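Local atomic coordinates of trichothecene 3-O-acetyltransferase (PDB entry 3B30), a protein that probably catalyses transfer of an acetyl group from acetyl-coenzyme A to the 3-hydroxyl of trichothecene toxins. Residues T313-T318 with R335-P340; T287-A292 with V375-W380. All coordinates share one frame; numbering follows the deposited sequence.

How the contacts relate
Both contacts sit on one mixed sheet and, with centres about 10 Å apart, on the same side of the chain's centre. Strand 286-294 links them: on one flank it pairs antiparallel with the edge strand 310-318 of contact 1, on the other it pairs parallel with strand 375-379 of contact 2. Along the chain the order is 287-292, 313-318, 335-340, 375-380, so contact 1 falls wholly between the two halves of contact 2. They also touch directly, T313 and H315 bonding by backbone to R291 and F289. Ethyl coenzyme A meets both, its diphosphate at contact 1 and its pantetheine arm at contact 2.

Contact 1 of 2, residues T313-T318 with R335-P340; sequences TYHNST and RSELDP. With ETB (Ethyl Coenzyme A), chain B.
T313 and E337 pack closely: T313 CB stands 3.5 Å from E337 CB, and the methyl T313 CG2 also lies against the carbonyl oxygen E337 O, at 3.4 Å. The two side chains run past each other in opposite directions. The imidazole of H315 adds a van der Waals contact, H315 NE2 coming 3.5 Å from E337 CG, with the ring and carboxylate planes 76° apart. E337 then bends at chi2 (-61°), which turns its OE1 toward the water that bonds Y314 N.

The polar link is this water bridge, no direct hydrogen bond joining the segments. The water accepts from Y314 N (2.8 Å) and donates to E337 OE1 (2.8 Å), tying the edge strand to the turn R335-L338.

That turn also presents R335 to ethyl coenzyme A. At the guanidinium edge, R335 NH1 and NH2 both donate to O1A of ethyl coenzyme A (3.1 Å each), and NH1 makes a weak further bond to O5A of the other phosphate. L338 CD1 rests on one face of the guanidinium, 3.5 Å above its plane, while D263 takes NE in a salt bridge. With a carboxylate behind it and a hydrophobic lid on one face, the guanidinium is held edge-on to the phosphate, consistent with electrostatic recognition of the cofactor's diphosphate.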
loop_
_atom_site.group_PDB
_atom_site.type_symbol
_atom_site.label_atom_id
_atom_site.label_comp_id
_atom_site.label_asym_id
_atom_site.label_seq_id
_atom_site.Cartn_x
_atom_site.Cartn_y
_atom_site.Cartn_z
ATOM N N THR A 313 4.926 -12.192 -4.272
ATOM C CA THR A 313 5.909 -13.171 -4.768
ATOM C C THR A 313 6.990 -13.274 -3.693
ATOM O O THR A 313 7.250 -12.314 -2.973
ATOM C CB THR A 313 6.515 -12.800 -6.172
ATOM O OG1 THR A 313 7.189 -11.543 -6.088
ATOM C CG2 THR A 313 5.422 -12.731 -7.272
ATOM N N TYR A 314 7.594 -14.457 -3.569
ATOM C CA TYR A 314 8.534 -14.774 -2.482
ATOM C C TYR A 314 9.837 -15.231 -3.117
ATOM O O TYR A 314 9.819 -15.998 -4.084
ATOM C CB TYR A 314 7.990 -15.923 -1.585
ATOM C CG TYR A 314 6.687 -15.536 -0.951
ATOM C CD1 TYR A 314 5.462 -15.927 -1.524
ATOM C CD2 TYR A 314 6.658 -14.709 0.182
ATOM C CE1 TYR A 314 4.228 -15.512 -0.961
ATOM C CE2 TYR A 314 5.416 -14.301 0.755
ATOM C CZ TYR A 314 4.228 -14.694 0.153
ATOM O OH TYR A 314 3.023 -14.299 0.695
ATOM N N HIS A 315 10.936 -14.780 -2.533
ATOM C CA HIS A 315 12.275 -14.917 -3.098
ATOM C C HIS A 315 13.211 -15.223 -1.944
ATOM O O HIS A 315 13.400 -14.389 -1.060
ATOM C CB HIS A 315 12.680 -13.634 -3.814
ATOM C CG HIS A 315 11.657 -13.176 -4.805
ATOM N ND1 HIS A 315 10.627 -12.318 -4.465
ATOM C CD2 HIS A 315 11.462 -13.509 -6.103
ATOM C CE1 HIS A 315 9.856 -12.125 -5.523
ATOM N NE2 HIS A 315 10.344 -12.823 -6.530
ATOM N N ASN A 316 13.754 -16.436 -1.938
ATOM C CA ASN A 316 14.542 -16.897 -0.799
ATOM C C ASN A 316 16.003 -17.150 -1.169
ATOM O O ASN A 316 16.287 -17.766 -2.167
ATOM C CB ASN A 316 13.904 -18.132 -0.194
ATOM C CG ASN A 316 12.621 -17.805 0.522
ATOM O OD1 ASN A 316 12.644 -17.437 1.682
ATOM N ND2 ASN A 316 11.492 -17.897 -0.186
ATOM N N SER A 317 16.901 -16.639 -0.348
ATOM C CA SER A 317 18.327 -16.705 -0.612
ATOM C C SER A 317 19.048 -16.517 0.714
ATOM O O SER A 317 18.477 -16.769 1.790
ATOM C CB SER A 317 18.699 -15.602 -1.624
ATOM O OG SER A 317 20.026 -15.715 -2.096
ATOM N N THR A 318 20.299 -16.065 0.664
ATOM C CA THR A 318 21.002 -15.741 1.893
ATOM C C THR A 318 21.493 -14.325 1.821
ATOM O O THR A 318 21.634 -13.756 0.741
ATOM C CB THR A 318 22.197 -16.695 2.188
ATOM O OG1 THR A 318 23.148 -16.593 1.138
ATOM C CG2 THR A 318 21.733 -18.155 2.314
ATOM N N ARG A 335 11.750 -10.660 -11.165
ATOM C CA ARG A 335 11.014 -10.736 -12.435
ATOM C C ARG A 335 10.595 -12.186 -12.755
ATOM O O ARG A 335 9.525 -12.411 -13.340
ATOM C CB ARG A 335 11.900 -10.149 -13.568
ATOM C CG ARG A 335 11.354 -10.250 -15.003
ATOM C CD ARG A 335 9.931 -9.634 -15.171
ATOM N NE ARG A 335 9.791 -8.311 -14.557
ATOM C CZ ARG A 335 8.717 -7.523 -14.701
ATOM N NH1 ARG A 335 8.649 -6.358 -14.072
ATOM N NH2 ARG A 335 7.699 -7.910 -15.452
ATOM N N SER A 336 11.417 -13.154 -12.338
ATOM C CA SER A 336 11.127 -14.582 -12.565
ATOM C C SER A 336 9.768 -15.075 -11.998
ATOM O O SER A 336 9.225 -16.067 -12.479
ATOM C CB SER A 336 12.269 -15.472 -12.038
ATOM O OG SER A 336 12.187 -15.641 -10.620
ATOM N N GLU A 337 9.225 -14.383 -10.992
ATOM C CA GLU A 337 7.961 -14.779 -10.362
ATOM C C GLU A 337 6.739 -14.039 -10.893
ATOM O O GLU A 337 5.648 -14.205 -10.358
ATOM C CB GLU A 337 8.026 -14.563 -8.834
ATOM C CG GLU A 337 8.794 -15.622 -8.065
ATOM C CD GLU A 337 8.172 -16.997 -8.234
ATOM O OE1 GLU A 337 6.999 -17.241 -7.785
ATOM O OE2 GLU A 337 8.863 -17.815 -8.858
ATOM N N LEU A 338 6.916 -13.235 -11.940
ATOM C CA LEU A 338 5.833 -12.386 -12.433
ATOM C C LEU A 338 5.122 -12.925 -13.678
ATOM O O LEU A 338 4.379 -12.193 -14.322
ATOM C CB LEU A 338 6.335 -10.943 -12.676
ATOM C CG LEU A 338 6.726 -10.137 -11.446
ATOM C CD1 LEU A 338 7.232 -8.764 -11.814
ATOM C CD2 LEU A 338 5.552 -10.009 -10.471
ATOM N N ASP A 339 5.318 -14.205 -14.016
ATOM C CA ASP A 339 4.544 -14.801 -15.106
ATOM C C ASP A 339 3.035 -14.796 -14.751
ATOM O O ASP A 339 2.644 -15.275 -13.663
ATOM C CB ASP A 339 5.014 -16.227 -15.360
ATOM C CG ASP A 339 4.135 -16.959 -16.333
ATOM O OD1 ASP A 339 4.194 -16.646 -17.537
ATOM O OD2 ASP A 339 3.385 -17.842 -15.889
ATOM N N PRO A 340 2.190 -14.207 -15.631
ATOM C CA PRO A 340 0.736 -14.127 -15.359
ATOM C C PRO A 340 0.067 -15.466 -15.038
ATOM O O PRO A 340 -0.746 -15.541 -14.112
ATOM C CB PRO A 340 0.165 -13.550 -16.661
ATOM C CG PRO A 340 1.296 -12.777 -17.237
ATOM C CD PRO A 340 2.541 -13.539 -16.905
HETATM N N1A ETB B . 11.113 -5.414 -23.416
HETATM C C2A ETB B . 11.636 -4.649 -22.440
HETATM N N3A ETB B . 10.906 -4.240 -21.396
HETATM C C4A ETB B . 9.647 -4.607 -21.275
HETATM C C5A ETB B . 9.081 -5.371 -22.248
HETATM C C6A ETB B . 9.825 -5.779 -23.358
HETATM N N6A ETB B . 9.290 -6.404 -24.380
HETATM N N7A ETB B . 7.833 -5.539 -21.899
HETATM C C8A ETB B . 7.588 -4.910 -20.758
HETATM N N9A ETB B . 8.715 -4.317 -20.368
HETATM C C1B ETB B . 8.918 -3.447 -19.235
HETATM C C2B ETB B . 8.212 -2.124 -19.390
HETATM O O2B ETB B . 8.823 -1.297 -20.279
HETATM C C3B ETB B . 8.152 -1.647 -17.965
HETATM O O3B ETB B . 9.377 -1.121 -17.662
HETATM P P3B ETB B . 9.619 0.248 -17.068
HETATM O O7A ETB B . 9.472 1.029 -18.165
HETATM O O8A ETB B . 8.616 0.601 -16.163
HETATM O O9A ETB B . 10.932 0.251 -16.532
HETATM C C4B ETB B . 8.044 -2.942 -17.242
HETATM O O4B ETB B . 8.369 -3.968 -18.091
HETATM C C5B ETB B . 6.644 -3.093 -16.727
HETATM O O5B ETB B . 6.474 -4.267 -16.056
HETATM P P1A ETB B . 5.341 -4.496 -15.028
HETATM O O1A ETB B . 5.635 -5.839 -14.577
HETATM O O2A ETB B . 4.041 -4.358 -15.630
HETATM O O3A ETB B . 5.349 -3.397 -13.933
HETATM P P2A ETB B . 6.400 -3.028 -12.883
HETATM O O4A ETB B . 6.438 -1.645 -12.965
HETATM O O5A ETB B . 7.561 -3.745 -13.104
HETATM O O6A ETB B . 5.805 -3.461 -11.528
HETATM C CBP ETB B . 4.653 -4.758 -9.946
HETATM C CCP ETB B . 5.538 -4.768 -11.191
HETATM C CDP ETB B . 4.592 -6.160 -9.460
HETATM C CEP ETB B . 5.121 -3.909 -8.794
HETATM C CAP ETB B . 3.298 -4.189 -10.340
HETATM O OAP ETB B . 2.783 -4.838 -11.418
HETATM C C9P ETB B . 2.362 -4.195 -9.174
HETATM O O9P ETB B . 1.633 -5.305 -9.042
HETATM N N8P ETB B . 2.373 -3.178 -8.342
HETATM C C7P ETB B . 1.444 -2.944 -7.286
HETATM C C6P ETB B . 1.667 -3.707 -5.999
HETATM C C5P ETB B . 0.579 -3.429 -4.988
HETATM O O5P ETB B . -0.646 -3.496 -5.235
HETATM N N4P ETB B . 1.026 -3.064 -3.839
HETATM C C3P ETB B . 0.381 -3.427 -2.616
HETATM O O HOH W 1 6.529 -16.499 -5.111
#

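Contact 2 of 2, residues T287-A292 with V375-W380; sequences TEFCRA and VMLSSW. With ETB (Ethyl Coenzyme A), chain B.
V375 opens the pairing with E288, its N donating to E288 O at 3.0 Å, and its O accepts from C290 N at 2.8 Å, an almost straight bond (173°). Its side chain lies against the phenyl ring of F289, V375 CG1 coming 3.5 Å from F289 CE1. F289 reaches over there because its CG is anti to the backbone N (chi1 -165°).

M376 turns to the other face of the sheet, beside C290, and its backbone bonds go to S410, just before strand 411-414, and to M412 within it. The two strands run nearly parallel, their axes 13° apart, inside a mixed sheet consistent with the fold of the CoA-dependent acyltransferases; helix 261-277 packs on the face that carries F289, V375 and L377.

L377 repeats what V375 does two residues on: its N bonds C290 O at 2.9 Å and its O takes A292 N, also at 2.9 Å. Its CD2 comes to the edge of the F289 ring, 3.6 Å from CZ, so the ring spans V375 and L377, with W270 as a further aromatic neighbour.

The placement of the S378 side chain is doubtful; beside it the A292 methyl packs against C3P, where the modelled pantetheine arm ends. At S379 direct pairing gives way to a water, which accepts from S379 N (3.0 Å) and donates to A292 O; S379 O receives a weak bond of 3.3 Å from N4P of ethyl coenzyme A. W380 turns its ring edge toward that same N4P and meets Y413 on the neighbouring strand.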
loop_
_atom_site.group_PDB
_atom_site.type_symbol
_atom_site.label_atom_id
_atom_site.label_comp_id
_atom_site.label_asym_id
_atom_site.label_seq_id
_atom_site.Cartn_x
_atom_site.Cartn_y
_atom_site.Cartn_z
ATOM N N THR A 287 17.450 -15.004 3.845
ATOM C CA THR A 287 16.747 -13.754 3.642
ATOM C C THR A 287 15.613 -14.002 2.635
ATOM O O THR A 287 15.820 -14.662 1.612
ATOM C CB THR A 287 17.682 -12.596 3.209
ATOM O OG1 THR A 287 16.915 -11.390 3.034
ATOM C CG2 THR A 287 18.438 -12.906 1.923
ATOM N N GLU A 288 14.416 -13.514 2.977
ATOM C CA GLU A 288 13.248 -13.613 2.085
ATOM C C GLU A 288 12.767 -12.230 1.639
ATOM O O GLU A 288 12.536 -11.367 2.465
ATOM C CB GLU A 288 12.089 -14.347 2.758
ATOM C CG GLU A 288 10.954 -14.696 1.767
ATOM C CD GLU A 288 9.880 -15.527 2.404
ATOM O OE1 GLU A 288 9.404 -15.129 3.480
ATOM O OE2 GLU A 288 9.493 -16.560 1.839
ATOM N N PHE A 289 12.602 -12.049 0.331
ATOM C CA PHE A 289 11.969 -10.838 -0.193
ATOM C C PHE A 289 10.517 -11.200 -0.454
ATOM O O PHE A 289 10.238 -12.187 -1.134
ATOM C CB PHE A 289 12.646 -10.378 -1.497
ATOM C CG PHE A 289 12.310 -8.948 -1.908
ATOM C CD1 PHE A 289 13.191 -7.907 -1.627
ATOM C CD2 PHE A 289 11.121 -8.655 -2.599
ATOM C CE1 PHE A 289 12.912 -6.585 -2.032
ATOM C CE2 PHE A 289 10.835 -7.325 -3.007
ATOM C CZ PHE A 289 11.743 -6.298 -2.704
ATOM N N CYS A 290 9.604 -10.404 0.108
ATOM C CA CYS A 290 8.185 -10.574 -0.125
ATOM C C CYS A 290 7.710 -9.360 -0.902
ATOM O O CYS A 290 7.794 -8.227 -0.428
ATOM C CB CYS A 290 7.417 -10.665 1.196
ATOM S SG CYS A 290 8.016 -11.956 2.320
ATOM N N ARG A 291 7.234 -9.588 -2.114
ATOM C CA ARG A 291 6.878 -8.457 -2.962
ATOM C C ARG A 291 5.366 -8.432 -3.280
ATOM O O ARG A 291 4.830 -9.407 -3.804
ATOM C CB ARG A 291 7.667 -8.546 -4.252
ATOM C CG ARG A 291 7.599 -7.264 -5.076
ATOM C CD ARG A 291 8.102 -7.555 -6.500
ATOM N NE ARG A 291 8.384 -6.338 -7.268
ATOM C CZ ARG A 291 8.896 -6.332 -8.498
ATOM N NH1 ARG A 291 9.169 -7.474 -9.085
ATOM N NH2 ARG A 291 9.148 -5.187 -9.120
ATOM N N ALA A 292 4.706 -7.311 -2.987
ATOM C CA ALA A 292 3.280 -7.165 -3.291
ATOM C C ALA A 292 3.069 -7.045 -4.798
ATOM O O ALA A 292 3.810 -6.322 -5.515
ATOM C CB ALA A 292 2.661 -5.975 -2.581
ATOM N N VAL A 375 12.585 -8.555 3.609
ATOM C CA VAL A 375 12.082 -7.283 3.089
ATOM C C VAL A 375 10.648 -7.543 2.679
ATOM O O VAL A 375 10.384 -8.475 1.933
ATOM C CB VAL A 375 12.873 -6.798 1.842
ATOM C CG1 VAL A 375 12.238 -5.545 1.271
ATOM C CG2 VAL A 375 14.340 -6.553 2.171
ATOM N N MET A 376 9.717 -6.738 3.187
ATOM C CA MET A 376 8.319 -6.866 2.816
ATOM C C MET A 376 7.942 -5.560 2.129
ATOM O O MET A 376 7.604 -4.580 2.801
ATOM C CB MET A 376 7.442 -7.097 4.045
ATOM C CG MET A 376 7.884 -8.310 4.901
ATOM S SD MET A 376 7.090 -8.417 6.527
ATOM C CE MET A 376 7.788 -6.993 7.372
ATOM N N LEU A 377 7.995 -5.565 0.800
ATOM C CA LEU A 377 7.853 -4.349 -0.004
ATOM C C LEU A 377 6.540 -4.329 -0.774
ATOM O O LEU A 377 6.206 -5.310 -1.440
ATOM C CB LEU A 377 9.015 -4.198 -1.011
ATOM C CG LEU A 377 8.866 -3.124 -2.135
ATOM C CD1 LEU A 377 8.788 -1.703 -1.602
ATOM C CD2 LEU A 377 9.963 -3.227 -3.178
ATOM N N SER A 378 5.837 -3.200 -0.655
ATOM C CA SER A 378 4.618 -2.927 -1.423
ATOM C C SER A 378 4.783 -1.660 -2.274
ATOM O O SER A 378 4.856 -0.534 -1.759
ATOM C CB SER A 378 3.382 -2.821 -0.512
ATOM O OG SER A 378 2.202 -2.717 -1.304
ATOM N N SER A 379 4.867 -1.848 -3.596
ATOM C CA SER A 379 5.027 -0.726 -4.521
ATOM C C SER A 379 3.688 -0.092 -4.873
ATOM O O SER A 379 2.789 -0.765 -5.408
ATOM C CB SER A 379 5.699 -1.197 -5.815
ATOM O OG SER A 379 5.740 -0.163 -6.776
ATOM N N TRP A 380 3.551 1.202 -4.613
ATOM C CA TRP A 380 2.354 1.928 -5.094
ATOM C C TRP A 380 2.706 2.764 -6.318
ATOM O O TRP A 380 1.943 3.654 -6.726
ATOM C CB TRP A 380 1.805 2.828 -3.973
ATOM C CG TRP A 380 1.387 2.068 -2.716
ATOM C CD1 TRP A 380 1.173 0.723 -2.604
ATOM C CD2 TRP A 380 1.109 2.625 -1.428
ATOM N NE1 TRP A 380 0.792 0.409 -1.323
ATOM C CE2 TRP A 380 0.734 1.555 -0.581
ATOM C CE3 TRP A 380 1.161 3.923 -0.899
ATOM C CZ2 TRP A 380 0.404 1.739 0.767
ATOM C CZ3 TRP A 380 0.821 4.111 0.449
ATOM C CH2 TRP A 380 0.451 3.030 1.259
HETATM N N1A ETB B . 11.113 -5.414 -23.416
HETATM C C2A ETB B . 11.636 -4.649 -22.440
HETATM N N3A ETB B . 10.906 -4.240 -21.396
HETATM C C4A ETB B . 9.647 -4.607 -21.275
HETATM C C5A ETB B . 9.081 -5.371 -22.248
HETATM C C6A ETB B . 9.825 -5.779 -23.358
HETATM N N6A ETB B . 9.290 -6.404 -24.380
HETATM N N7A ETB B . 7.833 -5.539 -21.899
HETATM C C8A ETB B . 7.588 -4.910 -20.758
HETATM N N9A ETB B . 8.715 -4.317 -20.368
HETATM C C1B ETB B . 8.918 -3.447 -19.235
HETATM C C2B ETB B . 8.212 -2.124 -19.390
HETATM O O2B ETB B . 8.823 -1.297 -20.279
HETATM C C3B ETB B . 8.152 -1.647 -17.965
HETATM O O3B ETB B . 9.377 -1.121 -17.662
HETATM P P3B ETB B . 9.619 0.248 -17.068
HETATM O O7A ETB B . 9.472 1.029 -18.165
HETATM O O8A ETB B . 8.616 0.601 -16.163
HETATM O O9A ETB B . 10.932 0.251 -16.532
HETATM C C4B ETB B . 8.044 -2.942 -17.242
HETATM O O4B ETB B . 8.369 -3.968 -18.091
HETATM C C5B ETB B . 6.644 -3.093 -16.727
HETATM O O5B ETB B . 6.474 -4.267 -16.056
HETATM P P1A ETB B . 5.341 -4.496 -15.028
HETATM O O1A ETB B . 5.635 -5.839 -14.577
HETATM O O2A ETB B . 4.041 -4.358 -15.630
HETATM O O3A ETB B . 5.349 -3.397 -13.933
HETATM P P2A ETB B . 6.400 -3.028 -12.883
HETATM O O4A ETB B . 6.438 -1.645 -12.965
HETATM O O5A ETB B . 7.561 -3.745 -13.104
HETATM O O6A ETB B . 5.805 -3.461 -11.528
HETATM C CBP ETB B . 4.653 -4.758 -9.946
HETATM C CCP ETB B . 5.538 -4.768 -11.191
HETATM C CDP ETB B . 4.592 -6.160 -9.460
HETATM C CEP ETB B . 5.121 -3.909 -8.794
HETATM C CAP ETB B . 3.298 -4.189 -10.340
HETATM O OAP ETB B . 2.783 -4.838 -11.418
HETATM C C9P ETB B . 2.362 -4.195 -9.174
HETATM O O9P ETB B . 1.633 -5.305 -9.042
HETATM N N8P ETB B . 2.373 -3.178 -8.342
HETATM C C7P ETB B . 1.444 -2.944 -7.286
HETATM C C6P ETB B . 1.667 -3.707 -5.999
HETATM C C5P ETB B . 0.579 -3.429 -4.988
HETATM O O5P ETB B . -0.646 -3.496 -5.235
HETATM N N4P ETB B . 1.026 -3.064 -3.839
HETATM C C3P ETB B . 0.381 -3.427 -2.616
HETATM O O HOH W 2 5.398 -4.499 -4.861
#